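Local coordinates for Alpha/beta hydrolase fold protein (Nakamurella multipartita, PDB 4Y7D), which probably acts as a hydrolase of the alpha/beta hydrolase fold, though its substrate is not known, at residues A[150-156]-A[210-215]; A[40-46]-A[66-72]; A[171-175]-A[189-194]; A[247-253]-A[275-279]; A[55-61]-A[294-299]. One frame throughout, in Å; residues are numbered along the deposited sequence. Where two conformers were deposited one is given.

Interaction 1: A[150-156]-A[210-215]; sequences MGTGLGR and ANHSGP
The end of helix 144-151 meets the loop 210-215 backbone to backbone: His-212 N donates to Met-150 O at 2.9 Å, nearly in line with the carbonyl, and the CA atoms of Met-150 and Asn-211 come within 4.2 Å. The same oxygen sits over the centre of the His-212 imidazole, 3.2 Å above its plane; chi1 of 46° sets CG between the backbone N and the carbonyl carbon and so swings the ring under that oxygen. Asn-211 works at both ends of its amide. Its ND2 donates to Thr-152 O at 3.0 Å, and Thr-152 O also takes the helical N-H of Arg-156. Its OD1 accepts from Ser-213 N, which lies above the carbonyl plane and closes an Asx turn, and from Ser-213 OG at 2.7 Å on an in-plane lone pair. Arg-156 passes the amide at about a right angle, its CB 3.7 Å from Asn-211 OD1, and the bend at chi3 brings NH1 to 2.7 Å from Ser-213 OG. The selenium of Met-150 rests 4.1 Å from Ala-210 CB. Thr-152 OG1 accepts from Gly-155 N, capping helix 153-165, and is also bonded to Val-148 O; His-212 NE2 is bonded to Glu-142. The break between the two helices is thus bridged by one buried amide, whose donor end serves carbonyls of 144-156, Leu-149 O included, while its acceptor end fixes its own loop.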
# COMPACT_ATOMS: atom_id res chain seq x y z
N MSE A 150 -10.35 5.53 -14.83
CA MSE A 150 -9.73 4.51 -13.97
C MSE A 150 -9.96 3.05 -14.42
O MSE A 150 -9.35 2.13 -13.90
CB MSE A 150 -10.35 4.64 -12.58
CG MSE A 150 -10.23 6.01 -11.94
SE MSE A 150 -8.32 6.18 -11.51
CE MSE A 150 -8.40 7.85 -12.34
N GLY A 151 -10.89 2.83 -15.35
CA GLY A 151 -11.26 1.48 -15.74
C GLY A 151 -10.87 1.00 -17.12
O GLY A 151 -11.15 -0.16 -17.44
N THR A 152 -10.29 1.87 -17.96
CA THR A 152 -10.02 1.52 -19.36
C THR A 152 -8.57 1.78 -19.75
O THR A 152 -7.84 2.55 -19.10
CB THR A 152 -10.90 2.30 -20.37
OG1 THR A 152 -10.66 3.71 -20.25
CG2 THR A 152 -12.36 2.05 -20.12
N GLY A 153 -8.14 1.11 -20.82
CA GLY A 153 -6.77 1.30 -21.36
C GLY A 153 -6.58 2.74 -21.87
O GLY A 153 -5.51 3.35 -21.67
N LEU A 154 -7.61 3.30 -22.47
CA LEU A 154 -7.59 4.73 -22.85
C LEU A 154 -7.35 5.62 -21.63
O LEU A 154 -6.48 6.51 -21.65
CB LEU A 154 -8.92 5.13 -23.53
CG LEU A 154 -9.10 6.64 -23.65
CD1 LEU A 154 -8.09 7.15 -24.69
CD2 LEU A 154 -10.52 7.03 -24.03
N GLY A 155 -8.09 5.36 -20.55
CA GLY A 155 -7.86 6.06 -19.29
C GLY A 155 -6.42 5.95 -18.77
O GLY A 155 -5.79 6.96 -18.35
N ARG A 156 -5.92 4.71 -18.75
CA ARG A 156 -4.52 4.44 -18.43
C ARG A 156 -3.54 5.31 -19.25
O ARG A 156 -2.62 5.93 -18.67
CB ARG A 156 -4.18 2.94 -18.61
CG ARG A 156 -2.80 2.55 -18.08
CD ARG A 156 -2.46 1.08 -18.33
NE ARG A 156 -2.67 0.67 -19.73
CZ ARG A 156 -3.53 -0.26 -20.18
NH1 ARG A 156 -4.33 -0.95 -19.37
NH2 ARG A 156 -3.59 -0.51 -21.48
N ALA A 210 -3.38 3.77 -10.08
CA ALA A 210 -4.75 3.71 -9.59
C ALA A 210 -5.70 3.17 -10.62
O ALA A 210 -6.82 2.79 -10.26
CB ALA A 210 -5.18 5.10 -9.13
N ASN A 211 -5.29 3.18 -11.89
CA ASN A 211 -6.13 2.67 -12.95
C ASN A 211 -6.05 1.14 -12.89
O ASN A 211 -4.97 0.57 -12.88
CB ASN A 211 -5.72 3.28 -14.32
CG ASN A 211 -6.38 2.57 -15.50
OD1 ASN A 211 -6.08 1.42 -15.76
ND2 ASN A 211 -7.24 3.27 -16.24
N HIS A 212 -7.22 0.50 -12.86
CA HIS A 212 -7.30 -0.94 -12.67
C HIS A 212 -7.58 -1.75 -13.94
O HIS A 212 -7.97 -2.92 -13.88
CB HIS A 212 -8.32 -1.28 -11.60
CG HIS A 212 -9.61 -0.55 -11.73
ND1 HIS A 212 -10.62 -0.94 -12.59
CD2 HIS A 212 -10.08 0.52 -11.05
CE1 HIS A 212 -11.64 -0.12 -12.45
NE2 HIS A 212 -11.33 0.78 -11.53
N SER A 213 -7.34 -1.16 -15.11
CA SER A 213 -7.59 -1.88 -16.35
C SER A 213 -6.45 -2.83 -16.66
O SER A 213 -5.42 -2.87 -15.96
CB SER A 213 -7.72 -0.89 -17.51
OG SER A 213 -6.45 -0.29 -17.77
N GLY A 214 -6.66 -3.64 -17.69
CA GLY A 214 -5.60 -4.45 -18.28
C GLY A 214 -5.00 -5.40 -17.26
O GLY A 214 -5.73 -6.20 -16.65
N PRO A 215 -3.70 -5.28 -17.02
CA PRO A 215 -3.06 -6.30 -16.15
C PRO A 215 -3.26 -6.13 -14.66
O PRO A 215 -2.75 -6.93 -13.87
CB PRO A 215 -1.58 -6.17 -16.49
CG PRO A 215 -1.44 -4.71 -16.83
CD PRO A 215 -2.71 -4.34 -17.56

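Interaction 2: A[40-46]-A[66-72]; sequences HGSPGGH and VDRPGYF
Two loops at the C-terminal ends of neighbouring parallel strands of the alpha/beta hydrolase sheet, 35-39 and 62-66, lock together in a largely buried contact; the first carries the His-Gly-x-Pro motif, which, as in relatives, probably contributes to the oxyanion hole. Hydrogen bonds lead. His-40 NE2 accepts from Arg-68 N at 3.0 Å, almost straight at 173°, while its ND1 donates to Gly-41 O. Arg-68 gives NE to His-40 O (3.0 Å) and NH1 to Gly-41 O, the latter from well above the carbonyl plane. Its charge is met by Asp-223 of helix 217-227, which also binds Ser-42 OG and Tyr-71 OH.

Aromatic contacts follow. The first torsion of His-40 (chi1 70°) sets CG between the backbone N and the carbonyl carbon, bringing the ring between Gly-45 N and Arg-68 NE. Its CE1 edge points at one face of Tyr-71 in a T-shaped pair, planes 87° apart. Pro-43 lays CB 3.7 Å from Tyr-71 CE1.

A water joins His-40 N to Val-66 O. Asp-67 grips His-46 twice: OD1 takes the backbone N from above the carboxylate plane, and OD2 receives ND1 on its syn lone pair, 2.7 Å away and in the imidazole plane.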
# COMPACT_ATOMS: atom_id res chain seq x y z
N HIS A 40 1.41 -3.61 -1.76
CA HIS A 40 0.63 -2.58 -2.44
C HIS A 40 -0.89 -2.69 -2.23
O HIS A 40 -1.45 -3.75 -1.88
CB HIS A 40 0.98 -2.58 -3.97
CG HIS A 40 0.48 -3.77 -4.70
ND1 HIS A 40 -0.85 -3.94 -5.03
CD2 HIS A 40 1.14 -4.84 -5.23
CE1 HIS A 40 -0.99 -5.08 -5.68
NE2 HIS A 40 0.19 -5.64 -5.81
N GLY A 41 -1.56 -1.59 -2.55
CA GLY A 41 -3.00 -1.51 -2.47
C GLY A 41 -3.77 -1.93 -3.70
O GLY A 41 -3.30 -2.75 -4.50
N SER A 42 -4.98 -1.39 -3.83
CA SER A 42 -5.96 -1.93 -4.76
C SER A 42 -6.53 -0.84 -5.67
O SER A 42 -7.28 0.01 -5.18
CB SER A 42 -7.13 -2.53 -4.01
OG SER A 42 -6.77 -3.52 -3.08
N PRO A 43 -6.19 -0.83 -6.97
CA PRO A 43 -5.19 -1.71 -7.61
C PRO A 43 -3.78 -1.24 -7.28
O PRO A 43 -3.59 -0.24 -6.60
CB PRO A 43 -5.43 -1.46 -9.09
CG PRO A 43 -5.80 -0.01 -9.13
CD PRO A 43 -6.68 0.19 -7.91
N GLY A 44 -2.80 -1.97 -7.79
CA GLY A 44 -1.41 -1.65 -7.56
C GLY A 44 -0.57 -2.66 -8.31
O GLY A 44 -0.96 -3.25 -9.33
N GLY A 45 0.63 -2.82 -7.83
CA GLY A 45 1.60 -3.69 -8.44
C GLY A 45 2.96 -3.25 -8.00
O GLY A 45 3.09 -2.35 -7.19
N HIS A 46 3.99 -3.82 -8.61
CA HIS A 46 5.34 -3.51 -8.12
C HIS A 46 5.76 -2.06 -8.38
O HIS A 46 6.66 -1.55 -7.76
CB HIS A 46 6.36 -4.51 -8.70
CG HIS A 46 6.49 -4.41 -10.19
ND1 HIS A 46 5.87 -5.28 -11.05
CD2 HIS A 46 7.14 -3.51 -10.98
CE1 HIS A 46 6.11 -4.92 -12.30
NE2 HIS A 46 6.89 -3.85 -12.28
N VAL A 66 6.21 -7.07 -3.69
CA VAL A 66 5.47 -8.06 -4.45
C VAL A 66 4.50 -7.45 -5.42
O VAL A 66 4.05 -6.32 -5.21
CB VAL A 66 4.62 -8.99 -3.53
CG1 VAL A 66 5.53 -10.00 -2.86
CG2 VAL A 66 3.82 -8.19 -2.50
N ASP A 67 4.15 -8.23 -6.44
CA ASP A 67 2.90 -8.09 -7.18
C ASP A 67 1.94 -9.09 -6.53
O ASP A 67 2.19 -10.28 -6.54
CB ASP A 67 3.08 -8.42 -8.66
CG ASP A 67 3.72 -7.31 -9.44
OD1 ASP A 67 3.16 -6.20 -9.42
OD2 ASP A 67 4.77 -7.53 -10.12
N ARG A 68 0.86 -8.61 -5.92
CA ARG A 68 -0.12 -9.51 -5.33
C ARG A 68 -0.83 -10.28 -6.43
O ARG A 68 -0.85 -9.84 -7.60
CB ARG A 68 -1.09 -8.78 -4.41
CG ARG A 68 -0.39 -8.21 -3.17
CD ARG A 68 -1.36 -7.80 -2.08
NE ARG A 68 -2.11 -6.60 -2.49
CZ ARG A 68 -3.37 -6.63 -2.90
NH1 ARG A 68 -3.94 -5.52 -3.33
NH2 ARG A 68 -4.03 -7.76 -2.94
N PRO A 69 -1.36 -11.44 -6.08
CA PRO A 69 -2.09 -12.26 -7.07
C PRO A 69 -3.13 -11.49 -7.86
O PRO A 69 -3.95 -10.77 -7.25
CB PRO A 69 -2.70 -13.35 -6.22
CG PRO A 69 -1.64 -13.58 -5.16
CD PRO A 69 -1.20 -12.18 -4.80
N GLY A 70 -3.08 -11.67 -9.19
CA GLY A 70 -3.96 -10.99 -10.10
C GLY A 70 -3.43 -9.70 -10.65
O GLY A 70 -4.08 -9.11 -11.52
N TYR A 71 -2.28 -9.24 -10.15
CA TYR A 71 -1.64 -8.07 -10.63
C TYR A 71 -0.36 -8.41 -11.38
O TYR A 71 0.50 -9.17 -10.91
CB TYR A 71 -1.29 -7.16 -9.49
CG TYR A 71 -2.51 -6.62 -8.79
CD1 TYR A 71 -3.20 -5.54 -9.32
CD2 TYR A 71 -3.00 -7.17 -7.58
CE1 TYR A 71 -4.28 -5.00 -8.67
CE2 TYR A 71 -4.11 -6.64 -6.92
CZ TYR A 71 -4.73 -5.53 -7.46
OH TYR A 71 -5.80 -4.95 -6.84
N PHE A 72 -0.25 -7.81 -12.56
CA PHE A 72 0.87 -8.06 -13.45
C PHE A 72 1.16 -9.56 -13.56
O PHE A 72 0.27 -10.30 -13.94
CB PHE A 72 2.10 -7.25 -13.04
CG PHE A 72 1.94 -5.75 -13.22
CD1 PHE A 72 1.26 -5.23 -14.32
CD2 PHE A 72 2.54 -4.85 -12.34
CE1 PHE A 72 1.11 -3.86 -14.48
CE2 PHE A 72 2.44 -3.48 -12.52
CZ PHE A 72 1.73 -2.99 -13.61
O HOH W 1 3.81 -4.39 -3.29

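Interaction 3: A[171-175]-A[189-194]; sequences VSATI and RVAQIM
Ile-175 turns CG1 anti to its carbonyl carbon (chi1 -65°), and Ile-193 does the same (chi1 -69°), which aims both CG1 branches across the seam, their ends meeting tip to tip, CD1 to CD1, at 3.8 Å. The valines fill the same two positions, with CG1 anti to the backbone N, and the CG1 methyls of Val-171 and Val-190 stand 4.2 Å apart. The segments 171-175 and 189-194 of helices 167-177 and 183-194 run at 131° between their N-to-C directions, axes 9.8 Å apart, with Ser-172 and Val-190 the pair with the nearest CA atoms.

Val-171 uses both methyls. CG1 lies 3.8 Å from Ile-193 CG2, the two side chains sliding past each other in opposite directions, while CG2 meets the selenium of Met-194 at 4.0 Å, near the end of the contact. Val-190 CG2 presses against the backbone of Ser-172, 3.5 Å from its CA. At the other end Ile-175 CG2 lies across the aliphatic part of Arg-189, 4.1 Å from CG. With an alanine here in place of Ile-175, Ile-193 CD1 is likely to lose its facing methyl and the Arg-189 methylenes part of their packing.

The Arg-189 chain then bends at chi2 and chi3, and NH2 donates to Gln-192 OE1 while NH1 reaches Ala-275 O. Helix 197-209 adds Leu-204 against Val-171 and Thr-203 against Ile-193. The hairpin lies between strands 124-130 and 242-247, where relatives often carry a cap, and Ala-176 and Gly-179, just beyond, bind a sodium ion. No hydrogen bond crosses between the segments: branched aliphatic side chains and one selenium hold them, with the arginine's charged end directed to partners beyond the seam.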
# COMPACT_ATOMS: atom_id res chain seq x y z
N VAL A 171 -1.27 15.83 -10.05
CA VAL A 171 -1.08 15.91 -8.59
C VAL A 171 -2.35 16.52 -7.92
O VAL A 171 -2.90 15.97 -6.97
CB VAL A 171 0.20 16.71 -8.25
CG1 VAL A 171 0.24 17.09 -6.78
CG2 VAL A 171 1.44 15.92 -8.63
N SER A 172 -2.84 17.61 -8.47
CA SER A 172 -4.04 18.26 -7.98
C SER A 172 -5.26 17.34 -8.01
O SER A 172 -5.98 17.25 -7.02
CB SER A 172 -4.30 19.53 -8.77
OG SER A 172 -5.42 20.23 -8.27
N ALA A 173 -5.49 16.67 -9.12
CA ALA A 173 -6.58 15.75 -9.25
C ALA A 173 -6.51 14.62 -8.24
O ALA A 173 -7.53 14.23 -7.65
CB ALA A 173 -6.61 15.18 -10.66
N THR A 174 -5.30 14.12 -8.01
CA THR A 174 -5.08 13.01 -7.09
C THR A 174 -5.31 13.44 -5.62
O THR A 174 -6.00 12.76 -4.87
CB THR A 174 -3.66 12.42 -7.28
OG1 THR A 174 -3.49 12.01 -8.66
CG2 THR A 174 -3.46 11.23 -6.35
N ILE A 175 -4.75 14.58 -5.23
CA ILE A 175 -4.95 15.07 -3.84
C ILE A 175 -6.44 15.33 -3.57
O ILE A 175 -6.98 14.92 -2.52
CB ILE A 175 -4.08 16.31 -3.56
CG1 ILE A 175 -2.60 15.92 -3.62
CG2 ILE A 175 -4.44 16.97 -2.21
CD1 ILE A 175 -2.23 14.67 -2.86
N ARG A 189 -1.54 21.80 -0.46
CA ARG A 189 -0.87 20.51 -0.49
C ARG A 189 -0.16 20.32 -1.82
O ARG A 189 0.97 19.91 -1.85
CB ARG A 189 -1.84 19.35 -0.20
CG ARG A 189 -1.13 18.00 -0.11
CD ARG A 189 -0.28 17.80 1.16
NE ARG A 189 -1.18 17.66 2.29
CZ ARG A 189 -1.54 18.63 3.11
NH1 ARG A 189 -2.45 18.40 4.01
NH2 ARG A 189 -0.96 19.83 3.05
N VAL A 190 -0.83 20.71 -2.91
CA VAL A 190 -0.26 20.61 -4.24
C VAL A 190 1.04 21.43 -4.33
O VAL A 190 2.04 20.96 -4.87
CB VAL A 190 -1.31 20.99 -5.31
CG1 VAL A 190 -0.66 21.15 -6.68
CG2 VAL A 190 -2.43 19.99 -5.36
N ALA A 191 1.03 22.65 -3.81
CA ALA A 191 2.22 23.52 -3.89
C ALA A 191 3.41 22.92 -3.12
O ALA A 191 4.54 22.94 -3.61
CB ALA A 191 1.90 24.92 -3.39
N GLN A 192 3.12 22.32 -1.96
CA GLN A 192 4.12 21.57 -1.20
C GLN A 192 4.74 20.44 -2.03
O GLN A 192 5.95 20.26 -2.06
CB GLN A 192 3.48 21.00 0.07
CG GLN A 192 3.17 22.11 1.09
CD GLN A 192 2.15 21.67 2.11
OE1 GLN A 192 1.70 20.50 2.12
NE2 GLN A 192 1.74 22.59 2.96
N ILE A 193 3.89 19.68 -2.70
CA ILE A 193 4.32 18.55 -3.46
C ILE A 193 5.15 18.98 -4.66
O ILE A 193 6.17 18.39 -4.94
CB ILE A 193 3.10 17.73 -3.90
CG1 ILE A 193 2.48 17.07 -2.67
CG2 ILE A 193 3.51 16.68 -4.96
CD1 ILE A 193 1.17 16.36 -2.93
N MSE A 194 4.73 20.04 -5.34
CA MSE A 194 5.49 20.57 -6.48
C MSE A 194 6.81 21.21 -6.04
O MSE A 194 7.66 21.50 -6.89
CB MSE A 194 4.67 21.60 -7.25
CG MSE A 194 3.37 21.08 -7.86
SE MSE A 194 3.54 19.36 -8.78
CE MSE A 194 4.49 20.05 -10.35

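Interaction 4: A[247-253]-A[275-279]; sequences GTADSDV and AGTHL
The His-278 imidazole has Asp-252 over one face, its CB 3.7 Å from the ring centroid in a CH-pi contact and its carboxylate stacked at 27° to the ring. At the edge, in the ring plane, ND1 donates to Asp-250 OD2 at 2.8 Å on the syn lone pair, the two flat groups turned 61° apart. Val-253 CG2 comes obliquely to CE1 at 3.5 Å. Through its other nitrogen, NE2, the ring is bonded to Ser-107 OG; with Asp-250 this gives the Ser-His-Asp constellation of an alpha/beta hydrolase, consistent with a catalytic triad.

Asp-250 is itself fixed from behind: CG lies anti to the backbone N (chi1 -165°), and Asp-250 OD1 accepts from Asp-252 N at 2.8 Å and also from Val-253 N, an Asx turn within a wider Asx motif. A water that accepts from Gly-247 N lies 2.7 Å from Asp-250 OD2 and 2.8 Å from Thr-277 O. Further along, Ala-249 N donates to Gly-276 O, and Ala-275 N to Thr-248 OG1 at 2.8 Å, which ties the type I turn 247-250 to the opposing loop.

These loops leave the C-terminal ends of the adjacent parallel strands 242-247 and 269-273, the second of them at the sheet border. Trp-106, at the end of strand 101-106, meets the imidazole, while helix 197-209 packs against Leu-279.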
# COMPACT_ATOMS: atom_id res chain seq x y z
N GLY A 247 -4.28 9.59 7.84
CA GLY A 247 -4.54 10.99 7.53
C GLY A 247 -5.98 11.30 7.85
O GLY A 247 -6.91 10.57 7.44
N THR A 248 -6.21 12.41 8.57
CA THR A 248 -7.56 12.65 9.09
C THR A 248 -8.59 13.00 8.02
O THR A 248 -9.80 12.89 8.28
CB THR A 248 -7.59 13.76 10.16
OG1 THR A 248 -7.37 15.06 9.57
CG2 THR A 248 -6.64 13.45 11.27
N ALA A 249 -8.13 13.41 6.85
CA ALA A 249 -9.00 13.77 5.74
C ALA A 249 -9.08 12.67 4.66
O ALA A 249 -9.60 12.94 3.59
CB ALA A 249 -8.53 15.04 5.11
N ASP A 250 -8.68 11.45 4.99
CA ASP A 250 -8.63 10.35 4.02
C ASP A 250 -10.06 10.04 3.60
O ASP A 250 -10.90 9.70 4.45
CB ASP A 250 -8.00 9.13 4.67
CG ASP A 250 -7.57 8.07 3.71
OD1 ASP A 250 -8.20 7.86 2.65
OD2 ASP A 250 -6.58 7.41 4.06
N SER A 251 -10.33 10.10 2.29
CA SER A 251 -11.65 9.78 1.77
C SER A 251 -11.68 8.40 1.09
O SER A 251 -12.71 8.02 0.54
CB SER A 251 -12.05 10.84 0.74
OG SER A 251 -11.15 10.81 -0.36
N ASP A 252 -10.57 7.70 1.11
CA ASP A 252 -10.43 6.43 0.41
C ASP A 252 -10.59 5.28 1.42
O ASP A 252 -11.50 4.44 1.30
CB ASP A 252 -9.05 6.43 -0.25
CG ASP A 252 -8.89 5.34 -1.31
OD1 ASP A 252 -9.45 4.26 -1.09
OD2 ASP A 252 -8.18 5.57 -2.34
N VAL A 253 -9.73 5.25 2.44
CA VAL A 253 -9.88 4.32 3.56
C VAL A 253 -10.16 5.14 4.80
O VAL A 253 -9.28 5.91 5.28
CB VAL A 253 -8.63 3.44 3.73
CG1 VAL A 253 -8.70 2.57 5.00
CG2 VAL A 253 -8.45 2.56 2.50
N ALA A 275 -5.41 16.76 8.41
CA ALA A 275 -5.67 17.20 7.04
C ALA A 275 -4.90 16.33 6.04
O ALA A 275 -4.63 16.73 4.92
CB ALA A 275 -5.40 18.70 6.87
N GLY A 276 -4.58 15.11 6.43
CA GLY A 276 -3.91 14.19 5.51
C GLY A 276 -4.89 13.45 4.63
O GLY A 276 -5.93 12.99 5.08
N THR A 277 -4.54 13.33 3.36
CA THR A 277 -5.26 12.50 2.38
C THR A 277 -4.83 11.04 2.50
O THR A 277 -4.05 10.68 3.37
CB THR A 277 -4.94 12.97 0.93
OG1 THR A 277 -3.56 12.70 0.63
CG2 THR A 277 -5.22 14.39 0.76
N HIS A 278 -5.32 10.19 1.62
CA HIS A 278 -4.88 8.80 1.56
C HIS A 278 -3.35 8.65 1.34
O HIS A 278 -2.77 7.63 1.74
CB HIS A 278 -5.66 8.04 0.48
CG HIS A 278 -5.60 6.56 0.62
ND1 HIS A 278 -5.84 5.91 1.82
CD2 HIS A 278 -5.44 5.60 -0.31
CE1 HIS A 278 -5.81 4.60 1.62
NE2 HIS A 278 -5.57 4.39 0.33
N LEU A 279 -2.70 9.65 0.76
CA LEU A 279 -1.26 9.62 0.47
C LEU A 279 -0.43 10.29 1.58
O LEU A 279 0.80 10.43 1.45
CB LEU A 279 -0.95 10.36 -0.85
CG LEU A 279 -1.30 9.62 -2.15
CD1 LEU A 279 -2.77 9.43 -2.36
CD2 LEU A 279 -0.69 10.36 -3.34
O HOH W 2 -4.29 8.48 5.13

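Interaction 5: A[55-61]-A[294-299]; sequences FLVAEGL and AAELLR
Arg-299 NH1 holds Glu-59 twice: it donates to the backbone O at 2.8 Å on an in-plane lone pair, and to OE1 at 2.7 Å in a salt bridge on the anti side, tilted out of the carboxylate plane. Both acceptors lie in the guanidinium plane. Ala-295 CB touches Glu-59 CG at 3.7 Å. The Arg-299 chain, extended from CG to NE (chi2 -168°), carries the guanidinium across Leu-61, whose CD2 lies 3.8 Å from Leu-298 CB, while Leu-56 CD2 meets Leu-298 CD1.

Further out, Glu-296 OE1 takes NH2 to complete a salt-bridge network, one water links NH2 to Glu-59 OE1, and another links NE to Gly-60 O. Losing Arg-299 to a leucine would probably leave the carboxylate and carbonyl of Glu-59 without their shared donor and Glu-296 without its bridge. The carbonyl is presented by a Schellman motif: Gly-60, at positive phi, ends helix 46-58.

Helices 46-58 and 288-299 lie on the same side of the sheet, where Leu-56, Leu-298 and Leu-61, just past the first helix, press on Val-36 of strand 35-39, Phe-55 reaches Leu-104 of strand 101-106, and Ala-294 covers Val-128 of strand 124-130.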
# COMPACT_ATOMS: atom_id res chain seq x y z
N PHE A 55 11.57 5.34 0.42
CA PHE A 55 12.10 5.90 1.68
C PHE A 55 12.87 4.83 2.50
O PHE A 55 13.81 5.15 3.22
CB PHE A 55 10.99 6.58 2.51
CG PHE A 55 10.16 5.62 3.33
CD1 PHE A 55 9.09 4.91 2.75
CD2 PHE A 55 10.40 5.45 4.69
CE1 PHE A 55 8.32 4.06 3.51
CE2 PHE A 55 9.61 4.60 5.45
CZ PHE A 55 8.56 3.90 4.85
N LEU A 56 12.47 3.57 2.39
CA LEU A 56 13.10 2.48 3.12
C LEU A 56 14.50 2.23 2.59
O LEU A 56 15.49 2.13 3.36
CB LEU A 56 12.26 1.21 2.99
CG LEU A 56 10.92 1.20 3.73
CD1 LEU A 56 10.13 -0.06 3.37
CD2 LEU A 56 11.02 1.31 5.24
N VAL A 57 14.61 2.21 1.27
CA VAL A 57 15.91 1.98 0.64
C VAL A 57 16.87 3.10 1.04
O VAL A 57 18.06 2.87 1.42
CB VAL A 57 15.74 1.87 -0.88
CG1 VAL A 57 17.11 1.88 -1.55
CG2 VAL A 57 14.88 0.63 -1.28
N ALA A 58 16.34 4.33 1.06
CA ALA A 58 17.14 5.46 1.46
C ALA A 58 17.59 5.40 2.93
O ALA A 58 18.63 5.95 3.31
CB ALA A 58 16.35 6.74 1.18
N GLU A 59 16.79 4.78 3.77
CA GLU A 59 17.07 4.58 5.18
C GLU A 59 17.94 3.33 5.46
O GLU A 59 18.15 2.96 6.62
CB GLU A 59 15.76 4.44 5.96
CG GLU A 59 15.01 5.75 6.11
CD GLU A 59 15.37 6.53 7.37
OE1 GLU A 59 16.21 6.10 8.16
OE2 GLU A 59 14.70 7.56 7.65
N GLY A 60 18.43 2.68 4.42
CA GLY A 60 19.30 1.51 4.67
C GLY A 60 18.55 0.23 5.05
O GLY A 60 19.06 -0.59 5.85
N LEU A 61 17.36 0.04 4.48
CA LEU A 61 16.67 -1.25 4.56
C LEU A 61 16.53 -1.83 3.14
O LEU A 61 16.69 -1.10 2.13
CB LEU A 61 15.29 -1.10 5.22
CG LEU A 61 15.34 -0.67 6.71
CD1 LEU A 61 15.31 0.84 6.84
CD2 LEU A 61 14.13 -1.24 7.45
N ALA A 294 8.82 4.92 11.14
CA ALA A 294 8.49 3.65 10.46
C ALA A 294 9.75 2.87 10.12
O ALA A 294 9.84 1.68 10.41
CB ALA A 294 7.68 3.91 9.22
N ALA A 295 10.73 3.53 9.55
CA ALA A 295 11.99 2.89 9.21
C ALA A 295 12.70 2.34 10.41
O ALA A 295 13.20 1.21 10.36
CB ALA A 295 12.90 3.84 8.43
N GLU A 296 12.73 3.10 11.50
CA GLU A 296 13.39 2.62 12.70
C GLU A 296 12.67 1.41 13.29
O GLU A 296 13.31 0.42 13.72
CB GLU A 296 13.50 3.75 13.73
CG GLU A 296 14.25 3.38 15.00
CD GLU A 296 15.67 2.74 14.82
OE1 GLU A 296 16.49 3.11 13.92
OE2 GLU A 296 15.98 1.83 15.65
N LEU A 297 11.35 1.44 13.30
CA LEU A 297 10.61 0.28 13.71
C LEU A 297 10.94 -0.92 12.83
O LEU A 297 11.16 -2.01 13.35
CB LEU A 297 9.12 0.57 13.68
CG LEU A 297 8.30 -0.45 14.43
CD1 LEU A 297 8.46 -0.23 15.94
CD2 LEU A 297 6.85 -0.33 14.01
N LEU A 298 10.97 -0.73 11.51
CA LEU A 298 11.15 -1.86 10.59
C LEU A 298 12.56 -2.44 10.63
O LEU A 298 12.74 -3.60 10.25
CB LEU A 298 10.74 -1.45 9.16
CG LEU A 298 9.24 -1.21 9.03
CD1 LEU A 298 8.82 -0.36 7.82
CD2 LEU A 298 8.51 -2.52 9.02
N ARG A 299 13.53 -1.67 11.08
CA ARG A 299 14.90 -2.16 11.28
C ARG A 299 14.92 -3.21 12.41
O ARG A 299 15.78 -4.06 12.41
CB ARG A 299 15.81 -1.04 11.71
CG ARG A 299 16.30 -0.17 10.61
CD ARG A 299 17.42 0.72 11.12
NE ARG A 299 17.52 1.71 10.09
CZ ARG A 299 17.00 2.94 10.15
NH1 ARG A 299 17.08 3.69 9.09
NH2 ARG A 299 16.45 3.43 11.26
O HOH W 3 14.92 6.04 10.92
O HOH W 4 19.29 0.29 8.42

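In the fold
Interactions 2 and 4 are buried loop contacts at the C-terminal ends of sheet strands, on opposite sides of the chain's centre, and both rest on histidine-carboxylate bonds and backbone carbonyls. Interactions 1 and 3 belong to the helical region between strands 124-130 and 242-247: the first is partly buried and polar, the second buried and aliphatic. Interaction 1 reaches interaction 2 where Pro-215 O meets Phe-72 N and Pro-43 packs on His-212; interaction 3 reaches interaction 4 through Arg-189 NH1 and Ala-275 O. Interaction 5 touches none of the others. It joins an early helix to the last one, with leucines toward the sheet and a salt-bridge network at its partly exposed edge.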